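Local coordinates for protein SidF, inhibitor of growth family, member 3 (Legionella pneumophila subsp. pneumophila, PDB 4FYE) that acts as a Legionella phosphoinositide phosphatase, probably removing a phosphate from the inositol headgroup of phosphatidylinositol phosphates, at residues E678-H686 and V693-T701; I302-I310 and F387-Q397. The protein carries 1 engineered substitution. All coordinates share one frame; numbering follows the deposited sequence.

Contact 1. Residues E678-H686 and V693-T701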
ATOM      1  N   GLU A 678      -8.155   4.144 -20.657  1.00 55.06           N
ATOM      2  CA  GLU A 678      -9.132   3.082 -20.853  1.00 59.92           C
ATOM      3  C   GLU A 678      -9.422   2.239 -19.601  1.00 58.12           C
ATOM      4  O   GLU A 678     -10.585   1.988 -19.284  1.00 54.97           O
ATOM      5  CB  GLU A 678      -8.702   2.160 -21.980  1.00 68.75           C
ATOM      6  CG  GLU A 678      -9.860   1.650 -22.846  1.00 72.42           C
ATOM      7  CD  GLU A 678      -9.423   1.389 -24.279  1.00 86.11           C
ATOM      8  OE1 GLU A 678      -8.189   1.480 -24.568  1.00 76.27           O
ATOM      9  OE2 GLU A 678     -10.324   1.095 -25.113  1.00 97.06           O
ATOM     10  N   PHE A 679      -8.361   1.825 -18.900  1.00 56.21           N
ATOM     11  CA  PHE A 679      -8.482   0.930 -17.779  1.00 48.52           C
ATOM     12  C   PHE A 679      -9.297   1.634 -16.722  1.00 50.61           C
ATOM     13  O   PHE A 679     -10.031   1.010 -15.988  1.00 48.42           O
ATOM     14  CB  PHE A 679      -7.130   0.491 -17.195  1.00 46.25           C
ATOM     15  CG  PHE A 679      -7.275  -0.561 -16.152  1.00 44.18           C
ATOM     16  CD1 PHE A 679      -7.440  -0.222 -14.840  1.00 43.71           C
ATOM     17  CD2 PHE A 679      -7.366  -1.871 -16.504  1.00 45.12           C
ATOM     18  CE1 PHE A 679      -7.626  -1.173 -13.871  1.00 41.78           C
ATOM     19  CE2 PHE A 679      -7.583  -2.827 -15.555  1.00 44.67           C
ATOM     20  CZ  PHE A 679      -7.726  -2.472 -14.230  1.00 46.13           C
ATOM     21  N   LEU A 680      -9.188   2.945 -16.629  1.00 53.22           N
ATOM     22  CA  LEU A 680      -9.997   3.614 -15.608  1.00 47.56           C
ATOM     23  C   LEU A 680     -11.416   3.966 -16.063  1.00 47.90           C
ATOM     24  O   LEU A 680     -12.335   3.763 -15.302  1.00 48.20           O
ATOM     25  CB  LEU A 680      -9.268   4.828 -15.069  1.00 50.91           C
ATOM     26  CG  LEU A 680      -7.978   4.640 -14.261  1.00 51.92           C
ATOM     27  CD1 LEU A 680      -7.540   6.048 -13.828  1.00 50.54           C
ATOM     28  CD2 LEU A 680      -8.285   3.738 -13.045  1.00 52.19           C
ATOM     29  N   ASP A 681     -11.579   4.427 -17.299  1.00 48.67           N
ATOM     30  CA  ASP A 681     -12.829   4.978 -17.797  1.00 52.52           C
ATOM     31  C   ASP A 681     -13.774   3.875 -18.207  1.00 55.52           C
ATOM     32  O   ASP A 681     -15.007   4.030 -18.090  1.00 59.00           O
ATOM     33  CB  ASP A 681     -12.568   5.918 -18.995  1.00 59.35           C
ATOM     34  CG  ASP A 681     -11.635   7.135 -18.635  1.00 67.67           C
ATOM     35  OD1 ASP A 681     -11.485   7.444 -17.412  1.00 68.54           O
ATOM     36  OD2 ASP A 681     -11.069   7.790 -19.572  1.00 67.15           O
ATOM     37  N   HIS A 682     -13.215   2.758 -18.682  1.00 52.33           N
ATOM     38  CA  HIS A 682     -14.048   1.636 -19.148  1.00 51.96           C
ATOM     39  C   HIS A 682     -15.082   1.247 -18.106  1.00 53.67           C
ATOM     40  O   HIS A 682     -14.767   1.064 -16.928  1.00 59.09           O
ATOM     41  CB  HIS A 682     -13.256   0.403 -19.646  1.00 48.85           C
ATOM     42  CG  HIS A 682     -14.157  -0.664 -20.260  1.00 58.62           C
ATOM     43  ND1 HIS A 682     -14.771  -1.646 -19.509  1.00 59.14           N
ATOM     44  CD2 HIS A 682     -14.642  -0.814 -21.564  1.00 62.88           C
ATOM     45  CE1 HIS A 682     -15.553  -2.395 -20.299  1.00 60.72           C
ATOM     46  NE2 HIS A 682     -15.481  -1.890 -21.560  1.00 63.92           N
ATOM     47  N   ARG A 683     -16.331   1.163 -18.545  1.00 48.50           N
ATOM     48  CA  ARG A 683     -17.454   0.843 -17.695  1.00 47.64           C
ATOM     49  C   ARG A 683     -17.652  -0.692 -17.669  1.00 48.34           C
ATOM     50  O   ARG A 683     -18.115  -1.276 -18.659  1.00 48.27           O
ATOM     51  CB  ARG A 683     -18.759   1.575 -18.211  1.00 46.92           C
ATOM     52  CG  ARG A 683     -18.753   3.126 -18.135  1.00 48.29           C
ATOM     53  CD  ARG A 683     -18.438   3.698 -16.717  1.00 46.86           C
ATOM     54  NE  ARG A 683     -17.031   3.559 -16.247  1.00 46.35           N
ATOM     55  CZ  ARG A 683     -16.669   3.560 -14.934  1.00 52.42           C
ATOM     56  NH1 ARG A 683     -17.590   3.657 -13.947  1.00 46.68           N
ATOM     57  NH2 ARG A 683     -15.384   3.456 -14.558  1.00 44.00           N
ATOM     58  N   ARG A 684     -17.347  -1.342 -16.543  1.00 45.95           N
ATOM     59  CA  ARG A 684     -17.482  -2.818 -16.504  1.00 48.82           C
ATOM     60  C   ARG A 684     -18.931  -3.216 -16.606  1.00 49.36           C
ATOM     61  O   ARG A 684     -19.807  -2.523 -16.071  1.00 54.73           O
ATOM     62  CB  ARG A 684     -16.822  -3.436 -15.259  1.00 49.47           C
ATOM     63  CG  ARG A 684     -15.348  -3.710 -15.439  1.00 50.64           C
ATOM     64  CD  ARG A 684     -14.428  -2.898 -14.510  1.00 57.08           C
ATOM     65  NE  ARG A 684     -14.012  -1.621 -15.063  1.00 53.12           N
ATOM     66  CZ  ARG A 684     -12.788  -1.057 -15.000  1.00 50.00           C
ATOM     67  NH1 ARG A 684     -11.747  -1.634 -14.443  1.00 45.87           N
ATOM     68  NH2 ARG A 684     -12.613   0.138 -15.575  1.00 47.31           N
ATOM     69  N   THR A 685     -19.205  -4.308 -17.316  1.00 54.57           N
ATOM     70  CA  THR A 685     -20.603  -4.732 -17.556  1.00 52.87           C
ATOM     71  C   THR A 685     -20.950  -6.087 -16.983  1.00 51.41           C
ATOM     72  O   THR A 685     -22.115  -6.380 -16.937  1.00 54.72           O
ATOM     73  CB  THR A 685     -20.961  -4.764 -19.050  1.00 55.86           C
ATOM     74  OG1 THR A 685     -20.034  -5.621 -19.715  1.00 67.04           O
ATOM     75  CG2 THR A 685     -20.854  -3.373 -19.673  1.00 55.94           C
ATOM     76  N   HIS A 686     -19.983  -6.910 -16.554  1.00 47.34           N
ATOM     77  CA  HIS A 686     -20.306  -8.155 -15.800  1.00 53.85           C
ATOM     78  C   HIS A 686     -21.037  -9.198 -16.634  1.00 52.25           C
ATOM     79  O   HIS A 686     -21.678 -10.101 -16.100  1.00 54.53           O
ATOM     80  CB  HIS A 686     -21.104  -7.844 -14.511  1.00 44.31           C
ATOM     81  CG  HIS A 686     -20.623  -6.599 -13.807  1.00 51.69           C
ATOM     82  ND1 HIS A 686     -21.249  -5.398 -13.920  1.00 51.73           N
ATOM     83  CD2 HIS A 686     -19.494  -6.377 -13.011  1.00 51.35           C
ATOM     84  CE1 HIS A 686     -20.575  -4.481 -13.202  1.00 46.02           C
ATOM     85  NE2 HIS A 686     -19.489  -5.080 -12.672  1.00 44.50           N
ATOM     86  N   VAL A 693     -10.164  -4.913 -21.129  1.00 54.03           N
ATOM     87  CA  VAL A 693      -9.960  -4.275 -19.819  1.00 57.99           C
ATOM     88  C   VAL A 693     -10.631  -5.014 -18.679  1.00 52.38           C
ATOM     89  O   VAL A 693     -10.006  -5.236 -17.638  1.00 47.71           O
ATOM     90  CB  VAL A 693     -10.332  -2.789 -19.788  1.00 61.54           C
ATOM     91  CG1 VAL A 693      -9.159  -1.992 -20.307  1.00 67.44           C
ATOM     92  CG2 VAL A 693     -11.466  -2.529 -20.723  1.00 75.56           C
ATOM     93  N   GLU A 694     -11.863  -5.463 -18.916  1.00 51.36           N
ATOM     94  CA  GLU A 694     -12.677  -6.086 -17.844  1.00 52.49           C
ATOM     95  C   GLU A 694     -12.111  -7.449 -17.540  1.00 49.99           C
ATOM     96  O   GLU A 694     -12.134  -7.917 -16.388  1.00 47.83           O
ATOM     97  CB  GLU A 694     -14.167  -6.175 -18.230  1.00 46.87           C
ATOM     98  CG  GLU A 694     -15.004  -6.896 -17.240  1.00 46.86           C
ATOM     99  CD  GLU A 694     -16.436  -6.400 -17.201  1.00 49.58           C
ATOM    100  OE1 GLU A 694     -16.785  -5.587 -18.121  1.00 48.43           O
ATOM    101  OE2 GLU A 694     -17.196  -6.842 -16.269  1.00 38.86           O
ATOM    102  N   GLN A 695     -11.552  -8.045 -18.576  1.00 50.37           N
ATOM    103  CA  GLN A 695     -10.942  -9.351 -18.436  1.00 59.12           C
ATOM    104  C   GLN A 695      -9.689  -9.225 -17.533  1.00 56.45           C
ATOM    105  O   GLN A 695      -9.441 -10.082 -16.662  1.00 59.46           O
ATOM    106  CB  GLN A 695     -10.625  -9.954 -19.825  1.00 55.43           C
ATOM    107  CG  GLN A 695     -10.270 -11.425 -19.701  1.00 70.26           C
ATOM    108  CD  GLN A 695      -9.396 -12.007 -20.831  1.00 78.42           C
ATOM    109  OE1 GLN A 695      -8.566 -12.895 -20.560  1.00 77.21           O
ATOM    110  NE2 GLN A 695      -9.584 -11.532 -22.094  1.00 74.14           N
ATOM    111  N   LEU A 696      -8.916  -8.154 -17.731  1.00 50.21           N
ATOM    112  CA  LEU A 696      -7.803  -7.885 -16.821  1.00 47.73           C
ATOM    113  C   LEU A 696      -8.361  -7.631 -15.437  1.00 42.70           C
ATOM    114  O   LEU A 696      -7.857  -8.151 -14.435  1.00 43.31           O
ATOM    115  CB  LEU A 696      -7.010  -6.654 -17.270  1.00 44.90           C
ATOM    116  CG  LEU A 696      -5.488  -6.607 -17.025  1.00 49.02           C
ATOM    117  CD1 LEU A 696      -4.927  -5.199 -16.978  1.00 45.51           C
ATOM    118  CD2 LEU A 696      -4.908  -7.405 -15.877  1.00 43.44           C
ATOM    119  N   ASP A 697      -9.390  -6.796 -15.360  1.00 38.98           N
ATOM    120  CA  ASP A 697      -9.860  -6.394 -14.064  1.00 40.97           C
ATOM    121  C   ASP A 697     -10.245  -7.686 -13.286  1.00 43.08           C
ATOM    122  O   ASP A 697     -10.035  -7.755 -12.119  1.00 40.52           O
ATOM    123  CB  ASP A 697     -11.017  -5.376 -14.209  1.00 48.16           C
ATOM    124  CG  ASP A 697     -11.229  -4.508 -12.946  1.00 57.85           C
ATOM    125  OD1 ASP A 697     -10.256  -4.263 -12.170  1.00 60.64           O
ATOM    126  OD2 ASP A 697     -12.371  -4.027 -12.748  1.00 60.28           O
ATOM    127  N   ARG A 698     -10.731  -8.722 -13.981  1.00 41.83           N
ATOM    128  CA  ARG A 698     -11.153  -9.948 -13.361  1.00 42.76           C
ATOM    129  C   ARG A 698      -9.993 -10.597 -12.686  1.00 42.84           C
ATOM    130  O   ARG A 698     -10.157 -11.271 -11.679  1.00 46.07           O
ATOM    131  CB  ARG A 698     -11.810 -10.900 -14.362  1.00 45.81           C
ATOM    132  CG  ARG A 698     -13.224 -10.469 -14.711  1.00 41.66           C
ATOM    133  CD  ARG A 698     -13.845 -11.426 -15.657  1.00 42.11           C
ATOM    134  NE  ARG A 698     -15.254 -11.110 -15.891  1.00 44.07           N
ATOM    135  CZ  ARG A 698     -16.025 -11.771 -16.778  1.00 45.26           C
ATOM    136  NH1 ARG A 698     -15.487 -12.737 -17.515  1.00 41.19           N
ATOM    137  NH2 ARG A 698     -17.340 -11.470 -16.928  1.00 45.65           N
ATOM    138  N   GLU A 699      -8.797 -10.303 -13.126  1.00 42.49           N
ATOM    139  CA  GLU A 699      -7.659 -11.045 -12.573  1.00 45.54           C
ATOM    140  C   GLU A 699      -7.314 -10.521 -11.168  1.00 50.33           C
ATOM    141  O   GLU A 699      -6.902 -11.292 -10.289  1.00 54.67           O
ATOM    142  CB  GLU A 699      -6.425 -10.938 -13.472  1.00 49.05           C
ATOM    143  CG  GLU A 699      -6.513 -11.534 -14.879  1.00 45.44           C
ATOM    144  CD  GLU A 699      -6.725 -13.033 -14.856  1.00 50.11           C
ATOM    145  OE1 GLU A 699      -6.956 -13.574 -15.935  1.00 50.79           O
ATOM    146  OE2 GLU A 699      -6.695 -13.682 -13.774  1.00 50.84           O
ATOM    147  N   LEU A 700      -7.523  -9.223 -10.962  1.00 45.91           N
ATOM    148  CA  LEU A 700      -6.919  -8.486  -9.843  1.00 40.24           C
ATOM    149  C   LEU A 700      -7.492  -8.755  -8.450  1.00 38.81           C
ATOM    150  O   LEU A 700      -6.908  -8.364  -7.447  1.00 36.43           O
ATOM    151  CB  LEU A 700      -6.931  -6.998 -10.156  1.00 37.61           C
ATOM    152  CG  LEU A 700      -6.467  -6.812 -11.596  1.00 38.79           C
ATOM    153  CD1 LEU A 700      -6.757  -5.388 -12.032  1.00 35.84           C
ATOM    154  CD2 LEU A 700      -4.977  -7.120 -11.691  1.00 38.44           C
ATOM    155  N   THR A 701      -8.602  -9.458  -8.305  1.00 42.22           N
ATOM    156  CA  THR A 701      -9.087  -9.636  -6.891  1.00 38.10           C
ATOM    157  C   THR A 701      -8.397 -10.781  -6.219  1.00 38.18           C
ATOM    158  O   THR A 701      -8.430 -10.948  -4.969  1.00 44.74           O
ATOM    159  CB  THR A 701     -10.585  -9.843  -6.806  1.00 38.50           C
ATOM    160  OG1 THR A 701     -11.008 -10.462  -8.040  1.00 44.76           O
ATOM    161  CG2 THR A 701     -11.270  -8.451  -6.630  1.00 38.79           C
TER
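Arg684 reaches from the loop after helix 678-681 to Asp697 on helix 692-699, and Glu694 answers one turn earlier on that helix by gripping the loop's backbone; together they tie up the connection between these two short successive helices of the phosphatase domain. From CB outward, Arg684 first slides past the Glu694 side chain in the opposite direction, with Arg684 CG lying 3.4 Å from Glu694 CD. CD passes close beside Asp697 OD2. The chain bends at chi2 and chi3, which turns the guanidinium back toward the end of helix 678-681. There NH2 gives one bond to His682 O (2.7 Å) and another to Phe679 O (2.8 Å), both partners in the guanidinium plane, while NE adds a weak one to His682 O. Two carbonyls near the helix end are thus satisfied by a single nitrogen. NH1 goes across the contact, forming a salt bridge of 3.0 Å with Asp697 OD2 from above the carboxylate plane; the same oxygen also accepts from Ala728 N. NH1 also lies above the Phe679 ring, displaced toward its rim, and the far end of that ring packs on Leu696 and Leu700.

Glu694 is extended, with CG anti to its N (chi1 175°). Its carboxylate takes two successive amides on the syn sides: Thr685 N gives to OE1 at 2.9 Å, and His686 N to OE2 at 2.8 Å. The His686 ring is held separately, NE2 bonding to Phe727 O. Val693 splits its branches: CG1 rests near Phe679 CA, while CG2 lies over one face of the His682 imidazole, 3.6 Å from the ring centroid.

Contact 2. Residues I302-I310 and F387-Q397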
ATOM      1  N   ILE A 302      10.660   5.710   6.903  1.00 44.76           N
ATOM      2  CA  ILE A 302      11.826   6.290   6.211  1.00 42.52           C
ATOM      3  C   ILE A 302      12.854   5.210   6.020  1.00 40.41           C
ATOM      4  O   ILE A 302      13.454   5.071   4.969  1.00 40.09           O
ATOM      5  CB  ILE A 302      12.436   7.470   6.952  1.00 47.42           C
ATOM      6  CG1 ILE A 302      11.344   8.506   7.189  1.00 50.10           C
ATOM      7  CG2 ILE A 302      13.654   8.030   6.190  1.00 44.20           C
ATOM      8  CD1 ILE A 302      11.842   9.905   7.358  1.00 53.88           C
ATOM      9  N   GLN A 303      13.023   4.397   7.030  1.00 41.18           N
ATOM     10  CA  GLN A 303      13.958   3.339   6.926  1.00 42.03           C
ATOM     11  C   GLN A 303      13.588   2.358   5.795  1.00 42.45           C
ATOM     12  O   GLN A 303      14.462   1.929   5.020  1.00 44.89           O
ATOM     13  CB  GLN A 303      14.041   2.617   8.258  1.00 43.62           C
ATOM     14  CG  GLN A 303      15.095   1.533   8.254  1.00 44.90           C
ATOM     15  CD  GLN A 303      15.324   0.968   9.616  1.00 47.56           C
ATOM     16  OE1 GLN A 303      14.734  -0.060   9.948  1.00 49.41           O
ATOM     17  NE2 GLN A 303      16.144   1.643  10.427  1.00 46.39           N
ATOM     18  N   THR A 304      12.309   2.045   5.660  1.00 40.31           N
ATOM     19  CA  THR A 304      11.851   1.097   4.635  1.00 40.12           C
ATOM     20  C   THR A 304      11.968   1.756   3.242  1.00 42.61           C
ATOM     21  O   THR A 304      12.340   1.075   2.306  1.00 40.41           O
ATOM     22  CB  THR A 304      10.415   0.653   4.963  1.00 43.82           C
ATOM     23  OG1 THR A 304      10.407   0.153   6.297  1.00 44.98           O
ATOM     24  CG2 THR A 304       9.841  -0.452   4.003  1.00 42.83           C
ATOM     25  N   LEU A 305      11.716   3.063   3.078  1.00 39.04           N
ATOM     26  CA  LEU A 305      11.898   3.574   1.741  1.00 39.69           C
ATOM     27  C   LEU A 305      13.359   3.574   1.309  1.00 43.24           C
ATOM     28  O   LEU A 305      13.694   3.290   0.147  1.00 46.95           O
ATOM     29  CB  LEU A 305      11.334   4.948   1.627  1.00 43.69           C
ATOM     30  CG  LEU A 305       9.852   5.215   1.911  1.00 47.96           C
ATOM     31  CD1 LEU A 305       9.363   6.242   0.945  1.00 45.10           C
ATOM     32  CD2 LEU A 305       8.853   4.082   1.895  1.00 43.70           C
ATOM     33  N   ALA A 306      14.271   3.820   2.243  1.00 45.92           N
ATOM     34  CA  ALA A 306      15.699   3.848   1.891  1.00 42.73           C
ATOM     35  C   ALA A 306      16.167   2.472   1.468  1.00 44.80           C
ATOM     36  O   ALA A 306      16.967   2.355   0.560  1.00 45.85           O
ATOM     37  CB  ALA A 306      16.529   4.341   3.060  1.00 42.55           C
ATOM     38  N   GLN A 307      15.679   1.418   2.145  1.00 47.88           N
ATOM     39  CA  GLN A 307      16.026   0.001   1.786  1.00 42.33           C
ATOM     40  C   GLN A 307      15.468  -0.294   0.406  1.00 40.71           C
ATOM     41  O   GLN A 307      16.140  -0.956  -0.361  1.00 45.56           O
ATOM     42  CB  GLN A 307      15.494  -1.068   2.829  1.00 40.16           C
ATOM     43  CG  GLN A 307      16.261  -2.427   2.834  1.00 38.72           C
ATOM     44  CD  GLN A 307      17.650  -2.394   3.518  1.00 43.28           C
ATOM     45  OE1 GLN A 307      17.805  -1.942   4.663  1.00 49.88           O
ATOM     46  NE2 GLN A 307      18.666  -2.909   2.834  1.00 43.69           N
ATOM     47  N   ARG A 308      14.237   0.146   0.087  1.00 38.95           N
ATOM     48  CA  ARG A 308      13.694  -0.124  -1.254  1.00 40.84           C
ATOM     49  C   ARG A 308      14.694   0.523  -2.292  1.00 42.69           C
ATOM     50  O   ARG A 308      15.056  -0.082  -3.287  1.00 42.58           O
ATOM     51  CB  ARG A 308      12.252   0.426  -1.443  1.00 36.86           C
ATOM     52  CG  ARG A 308      11.815   0.501  -2.925  1.00 36.00           C
ATOM     53  CD  ARG A 308      10.265   0.741  -3.223  1.00 32.99           C
ATOM     54  NE  ARG A 308      10.324   2.046  -3.653  1.00 45.43           N
ATOM     55  CZ  ARG A 308      10.152   2.570  -4.833  1.00 46.51           C
ATOM     56  NH1 ARG A 308       9.537   1.984  -5.865  1.00 43.42           N
ATOM     57  NH2 ARG A 308      10.455   3.836  -4.838  1.00 50.54           N
ATOM     58  N   GLN A 309      15.178   1.724  -1.986  1.00 41.13           N
ATOM     59  CA  GLN A 309      16.000   2.439  -2.896  1.00 43.90           C
ATOM     60  C   GLN A 309      17.280   1.648  -3.118  1.00 47.16           C
ATOM     61  O   GLN A 309      17.707   1.527  -4.244  1.00 49.14           O
ATOM     62  CB  GLN A 309      16.257   3.843  -2.352  1.00 48.39           C
ATOM     63  CG  GLN A 309      16.924   4.790  -3.327  1.00 58.19           C
ATOM     64  CD  GLN A 309      16.918   6.226  -2.832  1.00 57.48           C
ATOM     65  OE1 GLN A 309      17.930   6.719  -2.373  1.00 53.23           O
ATOM     66  NE2 GLN A 309      15.749   6.879  -2.885  1.00 60.16           N
ATOM     67  N   ILE A 310      17.874   1.068  -2.070  1.00 46.48           N
ATOM     68  CA  ILE A 310      19.038   0.216  -2.244  1.00 46.64           C
ATOM     69  C   ILE A 310      18.709  -1.062  -3.115  1.00 53.62           C
ATOM     70  O   ILE A 310      19.519  -1.459  -4.013  1.00 46.66           O
ATOM     71  CB  ILE A 310      19.695  -0.167  -0.883  1.00 50.82           C
ATOM     72  CG1 ILE A 310      20.695   0.883  -0.353  1.00 49.28           C
ATOM     73  CG2 ILE A 310      20.584  -1.402  -1.050  1.00 48.12           C
ATOM     74  CD1 ILE A 310      20.207   2.267  -0.130  1.00 48.36           C
ATOM     75  N   PHE A 387       9.029  15.536   9.385  1.00 53.37           N
ATOM     76  CA  PHE A 387      10.305  15.093   8.806  1.00 54.95           C
ATOM     77  C   PHE A 387      10.634  15.777   7.497  1.00 53.81           C
ATOM     78  O   PHE A 387      11.816  15.819   7.119  1.00 57.39           O
ATOM     79  CB  PHE A 387      10.348  13.569   8.609  1.00 53.39           C
ATOM     80  CG  PHE A 387      10.787  12.788   9.842  1.00 53.05           C
ATOM     81  CD1 PHE A 387      12.151  12.747  10.234  1.00 52.03           C
ATOM     82  CD2 PHE A 387       9.863  12.054  10.590  1.00 48.77           C
ATOM     83  CE1 PHE A 387      12.573  11.976  11.332  1.00 48.20           C
ATOM     84  CE2 PHE A 387      10.293  11.289  11.703  1.00 51.97           C
ATOM     85  CZ  PHE A 387      11.655  11.236  12.057  1.00 49.14           C
ATOM     86  N   ASP A 388       9.622  16.353   6.833  1.00 53.61           N
ATOM     87  CA  ASP A 388       9.826  16.930   5.487  1.00 55.39           C
ATOM     88  C   ASP A 388      10.934  17.945   5.413  1.00 60.83           C
ATOM     89  O   ASP A 388      11.041  18.869   6.252  1.00 68.17           O
ATOM     90  CB  ASP A 388       8.526  17.416   4.786  1.00 58.62           C
ATOM     91  CG  ASP A 388       8.810  18.102   3.414  1.00 67.31           C
ATOM     92  OD1 ASP A 388       9.471  19.176   3.396  1.00 73.69           O
ATOM     93  OD2 ASP A 388       8.439  17.572   2.355  1.00 62.70           O
ATOM     94  N   GLY A 389      11.787  17.738   4.410  1.00 64.27           N
ATOM     95  CA  GLY A 389      12.974  18.560   4.149  1.00 66.02           C
ATOM     96  C   GLY A 389      14.029  18.570   5.257  1.00 71.19           C
ATOM     97  O   GLY A 389      14.826  19.556   5.388  1.00 74.59           O
ATOM     98  N   SER A 390      14.048  17.519   6.080  1.00 65.68           N
ATOM     99  CA  SER A 390      15.224  17.310   6.945  1.00 66.92           C
ATOM    100  C   SER A 390      15.733  15.839   6.860  1.00 65.55           C
ATOM    101  O   SER A 390      15.411  15.118   5.886  1.00 56.83           O
ATOM    102  CB  SER A 390      14.913  17.746   8.356  1.00 61.14           C
ATOM    103  OG  SER A 390      14.213  16.687   8.934  1.00 67.32           O
ATOM    104  N   LYS A 391      16.534  15.414   7.844  1.00 68.10           N
ATOM    105  CA  LYS A 391      17.243  14.118   7.798  1.00 68.36           C
ATOM    106  C   LYS A 391      16.646  13.182   8.836  1.00 67.85           C
ATOM    107  O   LYS A 391      16.099  13.675   9.806  1.00 73.92           O
ATOM    108  CB  LYS A 391      18.719  14.315   8.145  1.00 68.03           C
ATOM    109  CG  LYS A 391      19.577  14.825   7.005  1.00 76.11           C
ATOM    110  CD  LYS A 391      21.061  15.001   7.377  1.00 75.72           C
ATOM    111  CE  LYS A 391      21.328  16.417   7.864  1.00 72.23           C
ATOM    112  NZ  LYS A 391      22.752  16.829   7.683  1.00 76.39           N
ATOM    113  N   ALA A 392      16.756  11.855   8.651  1.00 64.50           N
ATOM    114  CA  ALA A 392      16.571  10.887   9.766  1.00 62.34           C
ATOM    115  C   ALA A 392      17.653   9.840   9.879  1.00 60.20           C
ATOM    116  O   ALA A 392      18.108   9.335   8.869  1.00 63.05           O
ATOM    117  CB  ALA A 392      15.230  10.197   9.672  1.00 63.82           C
ATOM    118  N   LYS A 393      18.024   9.470  11.104  1.00 58.86           N
ATOM    119  CA  LYS A 393      19.097   8.511  11.289  1.00 60.02           C
ATOM    120  C   LYS A 393      18.522   7.133  11.259  1.00 57.92           C
ATOM    121  O   LYS A 393      17.652   6.829  12.040  1.00 64.06           O
ATOM    122  CB  LYS A 393      19.847   8.780  12.574  1.00 61.43           C
ATOM    123  CG  LYS A 393      20.376  10.191  12.564  1.00 69.93           C
ATOM    124  CD  LYS A 393      21.447  10.507  13.600  1.00 76.14           C
ATOM    125  CE  LYS A 393      22.057  11.853  13.225  1.00 75.82           C
ATOM    126  NZ  LYS A 393      23.083  12.350  14.184  1.00 84.25           N
ATOM    127  N   ILE A 394      19.010   6.304  10.352  1.00 51.62           N
ATOM    128  CA  ILE A 394      18.322   5.064   9.980  1.00 51.83           C
ATOM    129  C   ILE A 394      19.304   3.903   9.922  1.00 49.28           C
ATOM    130  O   ILE A 394      20.466   4.121  10.084  1.00 51.65           O
ATOM    131  CB  ILE A 394      17.522   5.297   8.648  1.00 50.02           C
ATOM    132  CG1 ILE A 394      16.106   5.102   8.996  1.00 50.27           C
ATOM    133  CG2 ILE A 394      18.050   4.599   7.361  1.00 43.23           C
ATOM    134  CD1 ILE A 394      15.647   6.312   9.761  1.00 53.48           C
ATOM    135  N   THR A 395      18.837   2.680   9.728  1.00 50.62           N
ATOM    136  CA  THR A 395      19.740   1.524   9.637  1.00 51.80           C
ATOM    137  C   THR A 395      19.509   0.879   8.284  1.00 48.84           C
ATOM    138  O   THR A 395      18.378   0.734   7.895  1.00 46.84           O
ATOM    139  CB  THR A 395      19.418   0.497  10.752  1.00 53.42           C
ATOM    140  OG1 THR A 395      19.896   1.023  11.982  1.00 58.30           O
ATOM    141  CG2 THR A 395      20.093  -0.817  10.517  1.00 49.62           C
ATOM    142  N   ILE A 396      20.571   0.492   7.577  1.00 49.29           N
ATOM    143  CA  ILE A 396      20.424  -0.087   6.277  1.00 50.35           C
ATOM    144  C   ILE A 396      21.024  -1.460   6.405  1.00 54.12           C
ATOM    145  O   ILE A 396      22.196  -1.584   6.777  1.00 50.70           O
ATOM    146  CB  ILE A 396      21.211   0.738   5.209  1.00 54.03           C
ATOM    147  CG1 ILE A 396      20.580   2.133   5.017  1.00 47.85           C
ATOM    148  CG2 ILE A 396      21.388  -0.018   3.882  1.00 47.96           C
ATOM    149  CD1 ILE A 396      19.414   2.112   4.117  1.00 45.62           C
ATOM    150  N   GLN A 397      20.229  -2.475   6.093  1.00 51.97           N
ATOM    151  CA  GLN A 397      20.767  -3.843   5.957  1.00 60.95           C
ATOM    152  C   GLN A 397      21.699  -4.012   4.754  1.00 63.93           C
ATOM    153  O   GLN A 397      21.247  -3.845   3.618  1.00 62.53           O
ATOM    154  CB  GLN A 397      19.623  -4.804   5.708  1.00 61.35           C
ATOM    155  CG  GLN A 397      18.738  -5.089   6.869  1.00 68.70           C
ATOM    156  CD  GLN A 397      19.559  -5.446   8.067  1.00 78.99           C
ATOM    157  OE1 GLN A 397      19.582  -4.688   9.051  1.00 80.59           O
ATOM    158  NE2 GLN A 397      20.295  -6.571   7.982  1.00 78.40           N
TER
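Helix 302-310 crosses strand 391-397 at -44° with the two running roughly the same way, and their axes come within 8.1 Å. The apolar seam starts with Ile302, whose CD1 sits over one face of the Phe387 ring, 4.2 Å from its centroid, and also touches the Ala392 methyl. One residue on, Gln303 CB presses on Ile394 CG1 at 3.3 Å, a tight approach, while the rest of its side chain lies alongside Thr395. Farther along, Ile396 CD1 reaches Ala306 CB (3.8 Å) and the tip of Ile310.

The polar end belongs to Gln307. Its chain leaves with CG anti to the backbone N and then bends at chi2 (76°), bringing the amide alongside the backbone of Gln397. OE1 accepts from Gln397 N on a lone pair at 2.9 Å, and NE2 gives to a lone pair of Gln397 O at 2.9 Å; two bonds fix the amide's rotation. Ala392, Ile394 and Ile396 pair with strand 402-416 on the inner side, so Gln307 serves the strand's other edge much as a neighbouring strand would. This is an alpha/beta layer, a helix laid on the outermost strand of a mixed sheet.

Overall arrangement
Contact 2 closes well before contact 1 opens, so the two follow one another in series along the chain, within a single phosphoinositide phosphatase domain. Their centres are about 36 Å apart, their nearest atoms about 18 Å, and they lie on opposite sides of the chain's centre without touching. Contact 2 sets helix 284-311 against edge strand 391-399 of the four-stranded mixed sheet; that helix also meets strand 260-268 of the six-stranded sheet. Contact 1 has no strand of its own, but its helix 692-699 touches strand 184-189 of that same six-stranded sheet. Both contacts thus have a helix that touches the six-stranded sheet, though on different strands.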